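Local coordinates for protein probable CoA-transferase alpha subunit (Rhodococcus jostii, PDB 6COJ) that probably acts on coenzyme A thioesters as the alpha subunit of a CoA-transferase family enzyme, caught here with such a thioester bound, at residues A[39-42]-A[43-46]; A[255-258]-A[259-263]; A[46-49]-A[50-54]. The protein carries 1 engineered substitution. All blocks are in the same frame, centred on the assembly; numbering follows the deposited sequence.

Contact 1: A[39-42]-A[43-46]; sequences GGWG and SRRK. With F8G (S-{(3R,5R,9R)-1-[(2R,3S,4R,5R)-5-(6-amino-9H-purin-9-yl)-4-hydroxy-3-(phosphonooxy)tetrahydrofuran-2-yl]-3,5,9-trihydroxy-8,8-dimethyl-3,5-dioxido-10,14-dioxo-2,4,6-trioxa-11,15-diaza-3lambda~5~,5lambda~5~-diphosphaheptadecan-17-yl} (5R,10R)-7-hydroxy-10-methyl-2-oxo-1-oxaspiro[4.5]dec-6-ene-6-carbothioate (non-preferred name)), chain E.
Trp41 lays its indole beside the Arg44 side chain, and both point the same way out of the turn. Trp41 CD1 lies 3.7 Å from Arg44 NE. The two flat groups are turned 79° apart, so this is not a parallel stack. Indole NE1 sits over one face of the guanidinium. Trp41 CG is anti to the backbone N (chi1 173°), which sends the ring alongside Arg44 and on to the bound thioester. The outer edge of its six-membered ring meets the ligand, with Trp41 CH2 3.5 Å from F8G CAI, near the ring plane. An aromatic side chain of a neighbouring protein chain also stacks on Trp41. Arg44 NE forms a salt bridge with Asp92, which probably limits the rotation of the group. Closer in, Arg44 CB packs 3.1 Å from Trp41 O.

The segments form one glycine-rich loop of the Coenzyme A transferase family domain. It leaves parallel-sheet strand 35-38 and leads to helix 48-56, so its turn reaches the ligand pocket from the end of a central strand. The backbone closes on itself through Trp41 N, which donates to Arg44 O at 2.9 Å with an N-H...O angle of 150°. Gly40 has a positive phi, a conformation that favours glycine, as at Gly42. With no side chain in the way, Gly40 CA comes within 3.2 Å of Arg44 O.

Lys46 bends at its second torsion and doubles back over the loop. Its NZ donates to Gly39 O at 2.8 Å, slightly tilted from the carbonyl plane. Lys46 CE passes 3.2 Å from Gly42 O on the way. The same NZ forms a salt bridge with Asp71 and bonds to Tyr67 O, so this buried ammonium is gripped by three oxygens.

Contact 2: A[255-258]-A[259-263]; sequences TLAG and DSYGR
Ala257 holds the two segments together with both of its backbone polar groups. Its N donates to Tyr261 O at 2.8 Å, with an N-H...O angle of 153°. Its O accepts from Ser260 N at 3.0 Å. The second bond closes a type II' beta turn from Ala257 to Ser260. Gly258 takes the first corner with the positive phi this turn needs. The chain therefore reverses in a tight hairpin-like loop between strand 244-247 and helix 265-274, without regular strands in its arms. A water further along donates to Thr255 O at 2.8 Å and weakly to Gly262 O, bridging the arms.

Tyr261 has CG between the backbone N and the carbonyl carbon (chi1 42°), which folds the ring back under Ala257. Ala257 CB makes a CH-pi contact with one face, 3.7 Å from the ring centroid and offset toward the rim. Thr255 O lies in the ring plane, 3.6 Å from Tyr261 CE1. The hydroxyl of Tyr261 is anchored by Glu218 and by Ala252 N.

Further along the arms, Leu256 CB packs 3.4 Å from Arg263 N. Leu256 CD2 touches Arg263 NH2 at 3.6 Å, as the two side chains cross obliquely. Arg263 NH1 pairs with Glu265, and its NH2 bonds to Ser43 O.

Contact 3: A[46-49]-A[50-54]; sequences KPMA and LVRAL
Arg52 starts with CG beside the backbone N (chi1 -73°), then bends at chi3 (-72°). These turns fold its guanidinium back along the helix onto Met48 and Ala49, one turn earlier. One face of the group lies flat over Met48 O, which stands 3.6 Å above the plane near its centre. This is a stacked position, because the N-H bonds point along the plane rather than at the oxygen. On the same side of the group, Arg52 NH1 rests 3.5 Å from Met48 CB, and Arg52 NH2 lies 4.0 Å from Ala49 CB. The N-H groups are used further out. Arg52 NH1 bonds to His253 O, NH2 forms a salt bridge with Glu293, and Tyr296 adds a cation-pi contact.

The backbone runs from a short turn into the first two turns of helix 48-56. Pro47 takes the N-cap position and is the centre of an inverse gamma turn, whose Met48 N to Lys46 O bond is weak. Pro47 O accepts from Val51 N at 2.9 Å. Met48 O accepts from Arg52 N at 2.8 Å, and Ala49 O from Ala53 N at 3.0 Å. Val51 CG2 also sits against Pro47 O at 3.4 Å. Leu50 CD1 meets Pro47 CB at 4.0 Å in a light apolar contact.

The helix is the crossover of the beta-alpha-beta unit 35-38, 48-56 and 62-65. Met48 and Val51 pack on helix 70-77, Ala49, Leu50 and Ala53 on helix 23-28, while Pro47 and Leu54 face strand 177-184.

Overall arrangement
Contacts 1 and 3 are buried and run in series along one beta-alpha-beta unit, sharing Lys46 where the loop passes into the helix. Contact 2 is only partly buried and comes from a much later loop, yet it packs against both. Leu256 O probably accepts from Arg45 N of contact 1, while Thr255 OG1 reaches Lys46 N, common to contacts 1 and 3. The chemistry follows the place. Contact 1 mixes glycine turns, buried charge and an aromatic edge at the ligand. Contact 2 is a backbone-closed turn with a tyrosine face. Contact 3 is regular helix bonding with a stacked arginine, surrounded by other helices and the central sheet.

Contact 1: A[39-42]-A[43-46]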
ATOM      1  N   GLY A  39       7.062  -6.905  15.021  1.00 12.74           N
ATOM      2  CA  GLY A  39       7.518  -6.580  13.682  1.00 13.35           C
ATOM      3  C   GLY A  39       8.585  -7.526  13.155  1.00 13.39           C
ATOM      4  O   GLY A  39       8.774  -8.645  13.645  1.00 14.48           O
ATOM      5  N   GLY A  40       9.296  -7.056  12.136  1.00 13.22           N
ATOM      6  CA  GLY A  40      10.247  -7.913  11.463  1.00 14.45           C
ATOM      7  C   GLY A  40       9.546  -9.046  10.722  1.00 14.45           C
ATOM      8  O   GLY A  40       8.360  -8.979  10.392  1.00 13.45           O
ATOM      9  N   TRP A  41      10.304 -10.122  10.487  1.00 14.03           N
ATOM     10  CA  TRP A  41       9.821 -11.228   9.667  1.00 12.68           C
ATOM     11  C   TRP A  41      10.729 -12.430   9.882  1.00 14.45           C
ATOM     12  O   TRP A  41      11.922 -12.354   9.583  1.00 14.80           O
ATOM     13  CB  TRP A  41       9.886 -10.797   8.198  1.00 16.09           C
ATOM     14  CG  TRP A  41       9.594 -11.858   7.169  1.00 13.04           C
ATOM     15  CD1 TRP A  41      10.414 -12.897   6.788  1.00 15.10           C
ATOM     16  CD2 TRP A  41       8.430 -11.940   6.339  1.00 13.96           C
ATOM     17  NE1 TRP A  41       9.813 -13.627   5.790  1.00 15.37           N
ATOM     18  CE2 TRP A  41       8.602 -13.053   5.489  1.00 14.22           C
ATOM     19  CE3 TRP A  41       7.251 -11.187   6.240  1.00 14.34           C
ATOM     20  CZ2 TRP A  41       7.641 -13.427   4.548  1.00 15.72           C
ATOM     21  CZ3 TRP A  41       6.300 -11.563   5.303  1.00 13.74           C
ATOM     22  CH2 TRP A  41       6.503 -12.671   4.473  1.00 14.85           C
ATOM     23  N   GLY A  42      10.194 -13.539  10.393  1.00 14.28           N
ATOM     24  CA  GLY A  42      11.050 -14.702  10.581  1.00 14.70           C
ATOM     25  C   GLY A  42      12.246 -14.342  11.444  1.00 14.88           C
ATOM     26  O   GLY A  42      12.100 -13.747  12.518  1.00 15.51           O
ATOM     27  N   SER A  43      13.446 -14.670  10.970  1.00 13.68           N
ATOM     28  CA  SER A  43      14.669 -14.268  11.667  1.00 14.52           C
ATOM     29  C   SER A  43      15.282 -13.008  11.049  1.00 14.95           C
ATOM     30  O   SER A  43      16.473 -12.948  10.715  1.00 15.79           O
ATOM     31  CB  SER A  43      15.659 -15.429  11.713  1.00 14.54           C
ATOM     32  OG  SER A  43      16.789 -15.127  12.512  1.00 17.27           O
ATOM     33  N   ARG A  44      14.452 -11.973  10.906  1.00 14.48           N
ATOM     34  CA  ARG A  44      14.845 -10.738  10.228  1.00 14.42           C
ATOM     35  C   ARG A  44      14.304  -9.544  10.997  1.00 12.99           C
ATOM     36  O   ARG A  44      13.084  -9.390  11.140  1.00 14.18           O
ATOM     37  CB  ARG A  44      14.355 -10.704   8.770  1.00 15.90           C
ATOM     38  CG  ARG A  44      14.652 -11.979   7.996  1.00 16.39           C
ATOM     39  CD  ARG A  44      14.039 -11.978   6.602  1.00 15.30           C
ATOM     40  NE  ARG A  44      13.966 -13.331   6.057  1.00 16.54           N
ATOM     41  CZ  ARG A  44      14.177 -13.666   4.790  1.00 17.21           C
ATOM     42  NH1 ARG A  44      14.520 -12.750   3.885  1.00 18.44           N
ATOM     43  NH2 ARG A  44      14.074 -14.938   4.427  1.00 17.10           N
ATOM     44  N   ARG A  45      15.224  -8.701  11.467  1.00 14.25           N
ATOM     45  CA  ARG A  45      14.940  -7.439  12.165  1.00 14.72           C
ATOM     46  C   ARG A  45      13.828  -7.570  13.194  1.00 14.29           C
ATOM     47  O   ARG A  45      12.909  -6.754  13.277  1.00 14.53           O
ATOM     48  CB  ARG A  45      14.727  -6.263  11.209  1.00 13.23           C
ATOM     49  CG  ARG A  45      15.259  -4.957  11.810  1.00 14.76           C
ATOM     50  CD  ARG A  45      15.091  -3.744  10.879  1.00 14.03           C
ATOM     51  NE  ARG A  45      13.665  -3.475  10.674  1.00 14.43           N
ATOM     52  CZ  ARG A  45      13.035  -3.452   9.504  1.00 14.32           C
ATOM     53  NH1 ARG A  45      13.695  -3.604   8.355  1.00 13.82           N
ATOM     54  NH2 ARG A  45      11.719  -3.248   9.498  1.00 14.66           N
ATOM     55  N   LYS A  46      13.945  -8.610  14.024  1.00 14.00           N
ATOM     56  CA  LYS A  46      13.020  -8.748  15.127  1.00 15.48           C
ATOM     57  C   LYS A  46      13.459  -7.848  16.278  1.00 14.42           C
ATOM     58  O   LYS A  46      14.655  -7.633  16.482  1.00 14.92           O
ATOM     59  CB  LYS A  46      13.021 -10.194  15.604  1.00 15.39           C
ATOM     60  CG  LYS A  46      12.262 -11.108  14.661  1.00 14.19           C
ATOM     61  CD  LYS A  46      10.783 -10.851  14.759  1.00 15.01           C
ATOM     62  CE  LYS A  46       9.988 -11.694  13.794  1.00 14.81           C
ATOM     63  NZ  LYS A  46       8.549 -11.430  14.019  1.00 14.49           N
TER
HETATM   64  C4  F8G E 301       6.071 -37.341  11.257  1.00117.95           C
HETATM   65  C5  F8G E 301       4.730 -37.625  10.728  1.00116.78           C
HETATM   66  C6  F8G E 301       3.589 -37.608  11.674  1.00118.50           C
HETATM   67  C8  F8G E 301       6.206 -37.718   9.115  1.00114.51           C
HETATM   68  N1  F8G E 301       3.818 -37.334  12.980  1.00119.04           N
HETATM   69  N3  F8G E 301       6.249 -37.073  12.572  1.00121.48           N
HETATM   70  C1' F8G E 301       8.363 -37.181  10.345  1.00114.06           C
HETATM   71  C2  F8G E 301       5.147 -37.047  13.539  1.00120.09           C
HETATM   72  C2' F8G E 301       9.242 -38.080   9.499  1.00122.67           C
HETATM   73  C3' F8G E 301      10.439 -37.186   9.272  1.00126.06           C
HETATM   74  C4' F8G E 301       9.817 -35.826   9.101  1.00107.28           C
HETATM   75  C5' F8G E 301       9.497 -35.588   7.641  1.00 92.19           C
HETATM   76  CAA F8G E 301       4.496 -15.961  -1.585  1.00 15.57           C
HETATM   77  CAB F8G E 301       5.160 -17.284  -1.292  1.00 14.67           C
HETATM   78  CAC F8G E 301       5.759 -17.565  -0.116  1.00 18.36           C
HETATM   79  CAD F8G E 301       6.140 -16.456   0.854  1.00 23.89           C
HETATM   80  CAE F8G E 301       5.826 -15.080   0.270  1.00 18.29           C
HETATM   81  CAF F8G E 301       4.451 -15.065  -0.365  1.00 16.21           C
HETATM   82  CAG F8G E 301       6.001 -18.964   0.276  1.00 19.53           C
HETATM   83  CAI F8G E 301       5.911 -13.972   1.309  1.00 19.33           C
HETATM   84  CAK F8G E 301       7.601 -16.494   1.351  1.00 22.63           C
HETATM   85  CAL F8G E 301       7.602 -16.793   2.861  1.00 23.78           C
HETATM   86  CAM F8G E 301       6.129 -16.920   3.162  1.00 28.26           C
HETATM   87  CAQ F8G E 301       6.088 -21.687   0.304  1.00 15.79           C
HETATM   88  CAR F8G E 301       7.584 -21.933   0.211  1.00 16.88           C
HETATM   89  CAT F8G E 301       8.077 -24.247   0.701  1.00 18.44           C
HETATM   90  CAU F8G E 301       8.762 -25.184   1.677  1.00 21.43           C
HETATM   91  CAV F8G E 301       8.328 -26.639   1.543  1.00 22.85           C
HETATM   92  CAX F8G E 301      10.191 -28.069   2.057  1.00 23.42           C
HETATM   93  CAY F8G E 301      10.877 -29.000   3.022  1.00 22.56           C
HETATM   94  CAZ F8G E 301      10.710 -30.471   2.623  1.00 23.08           C
HETATM   95  CBA F8G E 301      11.252 -31.350   3.742  1.00 24.17           C
HETATM   96  CBM F8G E 301       9.232 -30.778   2.438  1.00 23.16           C
HETATM   97  CBN F8G E 301      11.479 -30.807   1.351  1.00 25.23           C
HETATM   98  N6  F8G E 301       2.333 -37.863  11.239  1.00116.58           N
HETATM   99  N7  F8G E 301       4.885 -37.848   9.407  1.00115.13           N
HETATM  100  N9  F8G E 301       6.907 -37.428  10.226  1.00115.01           N
HETATM  101  NAS F8G E 301       8.016 -22.981   1.104  1.00 16.00           N
HETATM  102  NAW F8G E 301       9.067 -27.491   2.465  1.00 20.77           N
HETATM  103  O2' F8G E 301       9.605 -39.282  10.185  1.00127.87           O
HETATM  104  O3' F8G E 301      11.206 -37.096  10.460  1.00149.83           O
HETATM  105  O4' F8G E 301       8.609 -35.862   9.857  1.00107.48           O
HETATM  106  O5' F8G E 301      10.719 -35.518   6.913  1.00 79.92           O
HETATM  107  OAH F8G E 301       5.127 -18.093  -2.196  1.00 15.22           O
HETATM  108  OAJ F8G E 301       6.483 -19.194   1.379  1.00 18.02           O
HETATM  109  OAN F8G E 301       5.607 -17.223   4.212  1.00 31.19           O
HETATM  110  OAO F8G E 301       5.326 -16.631   2.006  1.00 25.07           O
HETATM  111  OBB F8G E 301      10.558 -30.971   4.920  1.00 24.37           O
HETATM  112  OBD F8G E 301      10.264 -33.095   6.372  1.00 43.85           O
HETATM  113  OBJ F8G E 301       7.627 -24.617  -0.375  1.00 17.86           O
HETATM  114  OBK F8G E 301      10.653 -27.838   0.948  1.00 25.67           O
HETATM  115  OBL F8G E 301      12.275 -28.680   3.102  1.00 26.53           O
HETATM  116  OBO F8G E 301      10.245 -30.854   7.409  1.00 28.07           O
HETATM  117  OBP F8G E 301      12.445 -31.653   6.523  1.00 27.13           O
HETATM  118  OBQ F8G E 301      12.170 -34.345   5.150  1.00 66.89           O
HETATM  119  OBR F8G E 301       9.781 -34.912   4.661  1.00 85.92           O
HETATM  120  OCI F8G E 301      13.244 -37.589  11.883  1.00173.85           O
HETATM  121  OCJ F8G E 301      12.153 -39.396  10.574  1.00168.52           O
HETATM  122  OCK F8G E 301      13.438 -37.604   9.406  1.00203.96           O
HETATM  123  PBC F8G E 301      10.947 -31.637   6.330  1.00 25.67           P
HETATM  124  PBE F8G E 301      10.773 -34.465   5.708  1.00 68.91           P
HETATM  125  PCH F8G E 301      12.558 -37.943  10.586  1.00173.84           P
HETATM  126  SAP F8G E 301       5.652 -20.294  -0.688  1.00 15.75           S

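Contact 2: A[255-258]-A[259-263]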
ATOM      1  N   THR A 255      18.786 -11.898  15.063  1.00 15.36           N
ATOM      2  CA  THR A 255      18.261 -11.813  13.705  1.00 15.49           C
ATOM      3  C   THR A 255      19.048 -10.769  12.904  1.00 15.60           C
ATOM      4  O   THR A 255      19.819  -9.978  13.457  1.00 17.20           O
ATOM      5  CB  THR A 255      16.763 -11.484  13.721  1.00 17.41           C
ATOM      6  OG1 THR A 255      16.530 -10.150  14.212  1.00 15.88           O
ATOM      7  CG2 THR A 255      16.039 -12.488  14.619  1.00 16.19           C
ATOM      8  N   LEU A 256      18.868 -10.776  11.585  1.00 16.73           N
ATOM      9  CA  LEU A 256      19.563  -9.786  10.761  1.00 15.73           C
ATOM     10  C   LEU A 256      18.914  -8.405  10.906  1.00 15.33           C
ATOM     11  O   LEU A 256      17.805  -8.260  11.423  1.00 16.23           O
ATOM     12  CB  LEU A 256      19.648 -10.235   9.297  1.00 17.31           C
ATOM     13  CG  LEU A 256      18.379 -10.540   8.495  1.00 16.18           C
ATOM     14  CD1 LEU A 256      17.605  -9.276   8.138  1.00 16.91           C
ATOM     15  CD2 LEU A 256      18.734 -11.312   7.226  1.00 19.55           C
ATOM     16  N   ALA A 257      19.599  -7.377  10.416  1.00 17.41           N
ATOM     17  CA  ALA A 257      19.082  -6.020  10.597  1.00 17.00           C
ATOM     18  C   ALA A 257      19.478  -5.115   9.435  1.00 18.53           C
ATOM     19  O   ALA A 257      20.101  -4.071   9.605  1.00 17.95           O
ATOM     20  CB  ALA A 257      19.530  -5.434  11.933  1.00 19.78           C
ATOM     21  N   GLY A 258      19.089  -5.506   8.225  1.00 17.62           N
ATOM     22  CA  GLY A 258      19.328  -4.654   7.071  1.00 20.21           C
ATOM     23  C   GLY A 258      20.807  -4.374   6.912  1.00 21.16           C
ATOM     24  O   GLY A 258      21.641  -5.284   6.984  1.00 22.07           O
ATOM     25  N   ASP A 259      21.134  -3.085   6.718  1.00 20.29           N
ATOM     26  CA  ASP A 259      22.515  -2.647   6.517  1.00 20.70           C
ATOM     27  C   ASP A 259      23.360  -2.695   7.785  1.00 21.28           C
ATOM     28  O   ASP A 259      24.592  -2.591   7.693  1.00 24.48           O
ATOM     29  CB  ASP A 259      22.539  -1.192   6.034  1.00 23.41           C
ATOM     30  CG  ASP A 259      22.243  -1.054   4.561  1.00 52.56           C
ATOM     31  OD1 ASP A 259      22.235  -2.082   3.851  1.00 74.69           O
ATOM     32  OD2 ASP A 259      22.022   0.093   4.116  1.00 58.70           O
ATOM     33  N   SER A 260      22.743  -2.811   8.964  1.00 19.86           N
ATOM     34  CA  SER A 260      23.501  -2.706  10.209  1.00 21.60           C
ATOM     35  C   SER A 260      24.330  -3.955  10.469  1.00 19.83           C
ATOM     36  O   SER A 260      25.498  -3.859  10.861  1.00 20.78           O
ATOM     37  CB  SER A 260      22.561  -2.431  11.385  1.00 22.16           C
ATOM     38  OG  SER A 260      21.902  -1.183  11.220  1.00 21.37           O
ATOM     39  N   TYR A 261      23.735  -5.130  10.291  1.00 21.25           N
ATOM     40  CA  TYR A 261      24.433  -6.397  10.467  1.00 18.33           C
ATOM     41  C   TYR A 261      23.571  -7.511   9.894  1.00 17.84           C
ATOM     42  O   TYR A 261      22.354  -7.365   9.735  1.00 18.32           O
ATOM     43  CB  TYR A 261      24.778  -6.687  11.944  1.00 18.34           C
ATOM     44  CG  TYR A 261      23.670  -6.365  12.936  1.00 17.72           C
ATOM     45  CD1 TYR A 261      22.682  -7.298  13.244  1.00 17.35           C
ATOM     46  CD2 TYR A 261      23.619  -5.132  13.566  1.00 17.51           C
ATOM     47  CE1 TYR A 261      21.673  -7.004  14.166  1.00 19.97           C
ATOM     48  CE2 TYR A 261      22.607  -4.817  14.470  1.00 16.69           C
ATOM     49  CZ  TYR A 261      21.641  -5.757  14.769  1.00 18.10           C
ATOM     50  OH  TYR A 261      20.642  -5.452  15.672  1.00 18.17           O
ATOM     51  N   GLY A 262      24.229  -8.626   9.580  1.00 18.99           N
ATOM     52  CA  GLY A 262      23.542  -9.837   9.188  1.00 17.80           C
ATOM     53  C   GLY A 262      23.147 -10.690  10.382  1.00 18.29           C
ATOM     54  O   GLY A 262      23.329 -10.325  11.544  1.00 22.35           O
ATOM     55  N   ARG A 263      22.578 -11.851  10.074  1.00 18.00           N
ATOM     56  CA  ARG A 263      22.162 -12.774  11.122  1.00 19.06           C
ATOM     57  C   ARG A 263      23.381 -13.408  11.778  1.00 18.90           C
ATOM     58  O   ARG A 263      24.358 -13.755  11.112  1.00 20.90           O
ATOM     59  CB  ARG A 263      21.268 -13.865  10.527  1.00 17.61           C
ATOM     60  CG  ARG A 263      20.722 -14.873  11.544  1.00 17.07           C
ATOM     61  CD  ARG A 263      19.772 -15.881  10.885  1.00 18.13           C
ATOM     62  NE  ARG A 263      18.654 -15.211  10.224  1.00 17.26           N
ATOM     63  CZ  ARG A 263      18.502 -15.118   8.907  1.00 17.04           C
ATOM     64  NH1 ARG A 263      19.384 -15.678   8.091  1.00 20.33           N
ATOM     65  NH2 ARG A 263      17.458 -14.474   8.404  1.00 17.15           N
TER
HETATM   66  O   HOH W   1      22.209 -10.869  14.667  1.00 22.18           O

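Contact 3: A[46-49]-A[50-54]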
ATOM      1  N   LYS A  46      13.945  -8.610  14.024  1.00 14.00           N
ATOM      2  CA  LYS A  46      13.020  -8.748  15.127  1.00 15.48           C
ATOM      3  C   LYS A  46      13.459  -7.848  16.278  1.00 14.42           C
ATOM      4  O   LYS A  46      14.655  -7.633  16.482  1.00 14.92           O
ATOM      5  CB  LYS A  46      13.021 -10.194  15.604  1.00 15.39           C
ATOM      6  CG  LYS A  46      12.262 -11.108  14.661  1.00 14.19           C
ATOM      7  CD  LYS A  46      10.783 -10.851  14.759  1.00 15.01           C
ATOM      8  CE  LYS A  46       9.988 -11.694  13.794  1.00 14.81           C
ATOM      9  NZ  LYS A  46       8.549 -11.430  14.019  1.00 14.49           N
ATOM     10  N   PRO A  47      12.499  -7.296  17.055  1.00 12.96           N
ATOM     11  CA  PRO A  47      12.857  -6.502  18.256  1.00 14.50           C
ATOM     12  C   PRO A  47      13.247  -7.418  19.411  1.00 15.21           C
ATOM     13  O   PRO A  47      12.549  -7.556  20.427  1.00 15.43           O
ATOM     14  CB  PRO A  47      11.569  -5.716  18.520  1.00 14.35           C
ATOM     15  CG  PRO A  47      10.489  -6.656  18.078  1.00 12.81           C
ATOM     16  CD  PRO A  47      11.040  -7.334  16.835  1.00 14.79           C
ATOM     17  N   MET A  48      14.395  -8.082  19.249  1.00 15.06           N
ATOM     18  CA  MET A  48      14.792  -9.139  20.171  1.00 14.35           C
ATOM     19  C   MET A  48      15.142  -8.593  21.550  1.00 16.45           C
ATOM     20  O   MET A  48      14.889  -9.265  22.559  1.00 17.07           O
ATOM     21  CB  MET A  48      15.958  -9.941  19.592  1.00 16.00           C
ATOM     22  CG  MET A  48      15.650 -10.699  18.315  1.00 14.79           C
ATOM     23  SD  MET A  48      14.407 -11.989  18.506  1.00 16.78           S
ATOM     24  CE  MET A  48      15.401 -13.261  19.284  1.00 21.70           C
ATOM     25  N   ALA A  49      15.712  -7.386  21.622  1.00 16.10           N
ATOM     26  CA  ALA A  49      15.947  -6.775  22.926  1.00 17.50           C
ATOM     27  C   ALA A  49      14.634  -6.527  23.659  1.00 17.20           C
ATOM     28  O   ALA A  49      14.535  -6.770  24.867  1.00 17.71           O
ATOM     29  CB  ALA A  49      16.769  -5.492  22.777  1.00 17.53           C
ATOM     30  N   LEU A  50      13.602  -6.066  22.944  1.00 16.62           N
ATOM     31  CA  LEU A  50      12.299  -5.895  23.587  1.00 16.97           C
ATOM     32  C   LEU A  50      11.703  -7.237  24.001  1.00 16.77           C
ATOM     33  O   LEU A  50      11.100  -7.351  25.078  1.00 17.49           O
ATOM     34  CB  LEU A  50      11.353  -5.112  22.671  1.00 15.67           C
ATOM     35  CG  LEU A  50      11.596  -3.590  22.630  1.00 15.73           C
ATOM     36  CD1 LEU A  50      10.953  -2.946  21.386  1.00 16.30           C
ATOM     37  CD2 LEU A  50      11.094  -2.905  23.911  1.00 17.54           C
ATOM     38  N   VAL A  51      11.897  -8.277  23.183  1.00 16.76           N
ATOM     39  CA  VAL A  51      11.424  -9.614  23.549  1.00 15.60           C
ATOM     40  C   VAL A  51      12.140 -10.126  24.798  1.00 18.51           C
ATOM     41  O   VAL A  51      11.513 -10.709  25.692  1.00 17.18           O
ATOM     42  CB  VAL A  51      11.551 -10.587  22.361  1.00 17.21           C
ATOM     43  CG1 VAL A  51      11.289 -12.025  22.813  1.00 20.60           C
ATOM     44  CG2 VAL A  51      10.594 -10.191  21.251  1.00 16.72           C
ATOM     45  N   ARG A  52      13.459  -9.929  24.880  1.00 16.80           N
ATOM     46  CA  ARG A  52      14.180 -10.319  26.092  1.00 16.65           C
ATOM     47  C   ARG A  52      13.683  -9.546  27.311  1.00 17.19           C
ATOM     48  O   ARG A  52      13.620 -10.094  28.417  1.00 17.89           O
ATOM     49  CB  ARG A  52      15.694 -10.149  25.903  1.00 18.49           C
ATOM     50  CG  ARG A  52      16.320 -11.213  24.993  1.00 18.85           C
ATOM     51  CD  ARG A  52      17.828 -11.070  24.842  1.00 21.73           C
ATOM     52  NE  ARG A  52      18.230  -9.927  24.022  1.00 19.95           N
ATOM     53  CZ  ARG A  52      18.390  -9.970  22.700  1.00 21.32           C
ATOM     54  NH1 ARG A  52      18.163 -11.101  22.026  1.00 18.76           N
ATOM     55  NH2 ARG A  52      18.776  -8.880  22.053  1.00 22.02           N
ATOM     56  N   ALA A  53      13.312  -8.274  27.128  1.00 17.30           N
ATOM     57  CA  ALA A  53      12.750  -7.512  28.240  1.00 18.98           C
ATOM     58  C   ALA A  53      11.390  -8.069  28.653  1.00 16.77           C
ATOM     59  O   ALA A  53      11.063  -8.103  29.848  1.00 17.69           O
ATOM     60  CB  ALA A  53      12.666  -6.026  27.880  1.00 19.76           C
ATOM     61  N   LEU A  54      10.590  -8.520  27.683  1.00 18.20           N
ATOM     62  CA  LEU A  54       9.351  -9.223  28.016  1.00 18.36           C
ATOM     63  C   LEU A  54       9.623 -10.470  28.854  1.00 19.56           C
ATOM     64  O   LEU A  54       8.904 -10.740  29.825  1.00 20.94           O
ATOM     65  CB  LEU A  54       8.606  -9.600  26.737  1.00 21.93           C
ATOM     66  CG  LEU A  54       7.440  -8.698  26.356  1.00 24.44           C
ATOM     67  CD1 LEU A  54       6.891  -9.082  24.980  1.00 20.27           C
ATOM     68  CD2 LEU A  54       6.346  -8.768  27.402  1.00 23.63           C
TER